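Thioredoxin family protein (Streptococcus pneumoniae, PDB 2YP6) is a surface-exposed lipoprotein of the thioredoxin fold that probably acts as a thiol-disulfide oxidoreductase in extracellular oxidative stress resistance. Local coordinates at residues Q113-K116 and Q120-Q123; I108-G111 and T117-Q120. One frame throughout, in Å; residues are numbered along the deposited sequence.

Contact 1 of 2, residues Q113-K116 and Q120-Q123. With C6W (3-Cyclohexyl-1-Propylphosphocholine), chain E.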
loop_
_atom_site.group_PDB
_atom_site.type_symbol
_atom_site.label_atom_id
_atom_site.label_comp_id
_atom_site.label_asym_id
_atom_site.label_seq_id
_atom_site.Cartn_x
_atom_site.Cartn_y
_atom_site.Cartn_z
ATOM N N GLN A 113 17.098 -5.303 -0.098
ATOM C CA GLN A 113 17.675 -4.375 -1.070
ATOM C C GLN A 113 17.773 -2.960 -0.515
ATOM O O GLN A 113 17.397 -1.984 -1.175
ATOM C CB GLN A 113 16.884 -4.389 -2.388
ATOM C CG GLN A 113 17.781 -4.284 -3.599
ATOM C CD GLN A 113 18.650 -5.514 -3.827
ATOM O OE1 GLN A 113 18.573 -6.496 -3.088
ATOM N NE2 GLN A 113 19.491 -5.459 -4.848
ATOM N N GLY A 114 18.267 -2.855 0.711
ATOM C CA GLY A 114 18.544 -1.562 1.296
ATOM C C GLY A 114 17.487 -1.004 2.213
ATOM O O GLY A 114 17.747 -0.007 2.871
ATOM N N GLU A 115 16.305 -1.608 2.274
ATOM C CA GLU A 115 15.304 -1.168 3.232
ATOM C C GLU A 115 15.821 -1.378 4.649
ATOM O O GLU A 115 16.686 -2.225 4.906
ATOM C CB GLU A 115 13.990 -1.922 3.017
ATOM C CG GLU A 115 12.842 -1.509 3.906
ATOM C CD GLU A 115 12.505 -0.029 3.778
ATOM O OE1 GLU A 115 11.778 0.337 2.824
ATOM O OE2 GLU A 115 12.988 0.772 4.616
ATOM N N LYS A 116 15.275 -0.575 5.554
ATOM C CA LYS A 116 15.583 -0.625 6.968
ATOM C C LYS A 116 15.184 -1.953 7.589
ATOM O O LYS A 116 14.274 -2.625 7.115
ATOM C CB LYS A 116 14.853 0.539 7.665
ATOM C CG LYS A 116 15.510 1.878 7.317
ATOM C CD LYS A 116 14.750 3.085 7.830
ATOM C CE LYS A 116 15.429 4.367 7.350
ATOM N NZ LYS A 116 16.778 4.536 7.908
ATOM N N GLN A 120 14.559 -1.127 12.954
ATOM C CA GLN A 120 14.823 0.275 12.689
ATOM C C GLN A 120 13.652 0.986 12.014
ATOM O O GLN A 120 13.453 2.185 12.225
ATOM C CB GLN A 120 16.078 0.438 11.831
ATOM C CG GLN A 120 17.391 -0.024 12.520
ATOM C CD GLN A 120 17.756 0.753 13.790
ATOM O OE1 GLN A 120 17.031 1.650 14.231
ATOM N NE2 GLN A 120 18.898 0.400 14.382
ATOM N N PHE A 121 12.893 0.269 11.196
ATOM C CA PHE A 121 11.862 0.924 10.395
ATOM C C PHE A 121 10.822 1.701 11.212
ATOM O O PHE A 121 10.533 2.860 10.898
ATOM C CB PHE A 121 11.161 -0.040 9.441
ATOM C CG PHE A 121 10.137 0.640 8.586
ATOM C CD1 PHE A 121 10.507 1.290 7.422
ATOM C CD2 PHE A 121 8.815 0.690 8.985
ATOM C CE1 PHE A 121 9.579 1.967 6.667
ATOM C CE2 PHE A 121 7.884 1.365 8.238
ATOM C CZ PHE A 121 8.268 1.997 7.072
ATOM N N PRO A 122 10.248 1.074 12.239
ATOM C CA PRO A 122 9.193 1.790 12.959
ATOM C C PRO A 122 9.686 3.055 13.645
ATOM O O PRO A 122 8.943 4.040 13.673
ATOM C CB PRO A 122 8.650 0.754 13.955
ATOM C CG PRO A 122 9.565 -0.409 13.908
ATOM C CD PRO A 122 10.424 -0.313 12.704
ATOM N N GLN A 123 10.920 3.047 14.136
ATOM C CA GLN A 123 11.511 4.219 14.754
ATOM C C GLN A 123 11.621 5.343 13.723
ATOM O O GLN A 123 11.205 6.485 13.969
ATOM C CB GLN A 123 12.895 3.877 15.346
ATOM C CG GLN A 123 13.752 5.114 15.661
ATOM C CD GLN A 123 15.127 4.782 16.270
ATOM O OE1 GLN A 123 15.638 3.665 16.137
ATOM N NE2 GLN A 123 15.725 5.766 16.937
HETATM C C2 C6W E . 19.204 2.743 -3.184
HETATM C C3 C6W E . 18.871 0.551 -1.747
HETATM C C1 C6W E . 20.475 0.773 -3.538
HETATM C C4 C6W E . 18.054 1.165 -3.429
HETATM C C5 C6W E . 18.117 0.597 -4.861
HETATM C C10 C6W E . 12.562 -3.238 -4.278
HETATM C CAI C6W E . 13.787 -5.241 -5.078
HETATM C C13 C6W E . 13.060 -6.068 -4.034
HETATM C C6 C6W E . 16.794 -2.963 -6.646
HETATM C C7 C6W E . 15.633 -2.568 -5.714
HETATM C C9 C6W E . 13.550 -3.889 -5.191
HETATM O O3 C6W E . 19.667 -0.472 -7.207
HETATM P P C6W E . 18.864 -1.396 -6.329
HETATM O O4 C6W E . 19.806 -2.544 -6.208
HETATM O O1 C6W E . 18.570 -0.724 -4.912
HETATM N N C6W E . 19.382 1.385 -2.817
HETATM O O2 C6W E . 17.500 -1.813 -7.053
HETATM C C8 C6W E . 14.283 -3.083 -6.247
HETATM C C12 C6W E . 12.145 -5.460 -3.184
HETATM C C11 C6W E . 11.885 -4.002 -3.305
#
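In this thioredoxin fold, the loop between strand 102-108 and helix 120-127 lines the ligand pocket at one end and meets helix 120-127 at the other, where Glu115 touches Phe121 and Lys116 touches Phe121 and Gln120. The two segments bury 170 Å² between them. Lys116 supplies most of its side through CB, which lies near the plane of the Phe121 ring at the ring edge and 4.1 Å from CB of Phe121; it also reaches CB of Gln120. The rest of the lysine chain leads away from the helix, and its amino end forms a cation-pi contact with Trp124. Glu115 OE2 stands 3.8 Å from Phe121 CD1, with carboxylate and ring planes 88° apart. That oxygen is gripped twice: Lys116 N donates to it over 2.8 Å at 158°, arriving on the anti side and tilted somewhat out of the carboxylate plane, and Ser79 OG is a second hydrogen-bond partner. CG of Glu115 is anti to the backbone N (chi1 -177°) and the chain then bends at chi2, which brings OE2 within reach of Lys116 N. At the pocket end, Gln113 NE2 gives a hydrogen bond of 3.2 Å to O4 of the bound 3-cyclohexyl-1-propylphosphocholine, while its CG packs 3.5 Å from ligand C6 and C7. Gly114 CA lies 3.7 Å from ligand C3, so the backbone itself lines the pocket here. Phe121 packs against Ile108 of strand 102-108, Val135 and Tyr137 of strand 135-137, and Met57, so it seats the helix on the central sheet.

Contact 2 of 2, residues I108-G111 and T117-Q120; sequences IAPG and TVEQ
Thr117 comes within 4.3 Å of Gly111, measured from Gly111 N to Thr117 CA, as the loop that follows strand 102-108 of the thioredoxin fold doubles back before helix 120-127. Their CA atoms, 4.6 Å apart, are the nearest CA pair of the two segments. Gly111 has a positive phi of 73°, a conformation that glycine adopts readily, and it turns the chain immediately after Pro110. The threonine side chain points away from the 108-111 segment and serves its own instead: OG1 accepts a capping hydrogen bond from Gln120 N, 3.1 Å long with an N-H...O angle of 149°. A weak bond from the same hydroxyl to Glu119 OE1 spans 3.3 Å, so OG1 acts as acceptor toward the backbone and donor toward the carboxylate. Val118 provides the side-chain part of the contact, an apolar one. Because its CG1 is anti to the carbonyl carbon (chi1 -64°), this branch extends to the proline ring. On the other segment, Pro110 also packs on Tyr137 of strand 135-137 and on Thr139, while Ile108 is bonded through its backbone to Leu136 and Asp138. The burial is modest, 119 Å² in all, and its side-chain portion comes down to one methyl against one ring: Val118 CG1 lies 3.7 Å from Pro110 CB and 4.0 Å from Pro110 CG.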
loop_
_atom_site.group_PDB
_atom_site.type_symbol
_atom_site.label_atom_id
_atom_site.label_comp_id
_atom_site.label_asym_id
_atom_site.label_seq_id
_atom_site.Cartn_x
_atom_site.Cartn_y
_atom_site.Cartn_z
ATOM N N ILE A 108 6.111 -2.579 2.554
ATOM C CA ILE A 108 7.558 -2.440 2.396
ATOM C C ILE A 108 8.170 -3.837 2.475
ATOM O O ILE A 108 7.515 -4.796 2.860
ATOM C CB ILE A 108 8.201 -1.522 3.457
ATOM C CG1 ILE A 108 8.052 -2.125 4.838
ATOM C CG2 ILE A 108 7.589 -0.139 3.432
ATOM C CD1 ILE A 108 8.923 -1.505 5.927
ATOM N N ALA A 109 9.438 -3.936 2.107
ATOM C CA ALA A 109 10.175 -5.184 2.158
ATOM C C ALA A 109 11.331 -4.979 3.123
ATOM O O ALA A 109 12.444 -4.609 2.706
ATOM C CB ALA A 109 10.681 -5.536 0.785
ATOM N N PRO A 110 11.067 -5.167 4.424
ATOM C CA PRO A 110 12.062 -4.782 5.424
ATOM C C PRO A 110 13.382 -5.544 5.237
ATOM O O PRO A 110 13.375 -6.741 4.965
ATOM C CB PRO A 110 11.399 -5.116 6.759
ATOM C CG PRO A 110 10.216 -5.920 6.453
ATOM C CD PRO A 110 9.842 -5.724 5.023
ATOM N N GLY A 111 14.493 -4.816 5.335
ATOM C CA GLY A 111 15.813 -5.413 5.202
ATOM C C GLY A 111 16.207 -5.812 3.795
ATOM O O GLY A 111 17.339 -6.247 3.556
ATOM N N THR A 117 15.851 -2.313 8.669
ATOM C CA THR A 117 15.519 -3.550 9.349
ATOM C C THR A 117 14.167 -3.406 10.033
ATOM O O THR A 117 13.679 -2.296 10.248
ATOM C CB THR A 117 16.525 -3.890 10.414
ATOM O OG1 THR A 117 16.547 -2.839 11.395
ATOM C CG2 THR A 117 17.916 -4.080 9.801
ATOM N N VAL A 118 13.575 -4.537 10.373
ATOM C CA VAL A 118 12.327 -4.561 11.121
ATOM C C VAL A 118 12.436 -3.787 12.434
ATOM O O VAL A 118 11.460 -3.224 12.895
ATOM C CB VAL A 118 11.880 -5.999 11.422
ATOM C CG1 VAL A 118 11.583 -6.739 10.134
ATOM C CG2 VAL A 118 12.938 -6.727 12.238
ATOM N N GLU A 119 13.613 -3.746 13.039
ATOM C CA GLU A 119 13.783 -2.996 14.290
ATOM C C GLU A 119 13.882 -1.505 14.033
ATOM O O GLU A 119 13.359 -0.705 14.802
ATOM C CB GLU A 119 15.023 -3.458 15.068
ATOM C CG GLU A 119 14.973 -4.902 15.523
ATOM C CD GLU A 119 15.504 -5.862 14.472
ATOM O OE1 GLU A 119 15.887 -5.392 13.379
ATOM O OE2 GLU A 119 15.541 -7.083 14.738
ATOM N N GLN A 120 14.559 -1.127 12.954
ATOM C CA GLN A 120 14.823 0.275 12.689
ATOM C C GLN A 120 13.652 0.986 12.014
ATOM O O GLN A 120 13.453 2.185 12.225
ATOM C CB GLN A 120 16.078 0.438 11.831
ATOM C CG GLN A 120 17.391 -0.024 12.520
ATOM C CD GLN A 120 17.756 0.753 13.790
ATOM O OE1 GLN A 120 17.031 1.650 14.231
ATOM N NE2 GLN A 120 18.898 0.400 14.382
#

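Contacts 1 and 2 belong to one excursion of the chain between strand 102-108 and helix 120-127; their centres lie 4 Å apart and they share Gln120. A probable hydrogen bond of 2.8 Å between Gly111 N and Lys116 O ties them, and Glu115 CG packs 3.7 Å from Pro110 CA. Phe121 CD1 also meets Ile108 CD1 at 3.5 Å, joining helix to strand. The ligand touches contact 1 through Gln113 and Gly114, whereas the Pro110 side chain of contact 2 stays about 9 Å from it. Trp80 and Phe144 are the other pocket residues, and Trp80 directly precedes Cys81 of the Cys81-Cys84 disulfide in the thioredoxin-type CxxC sequence.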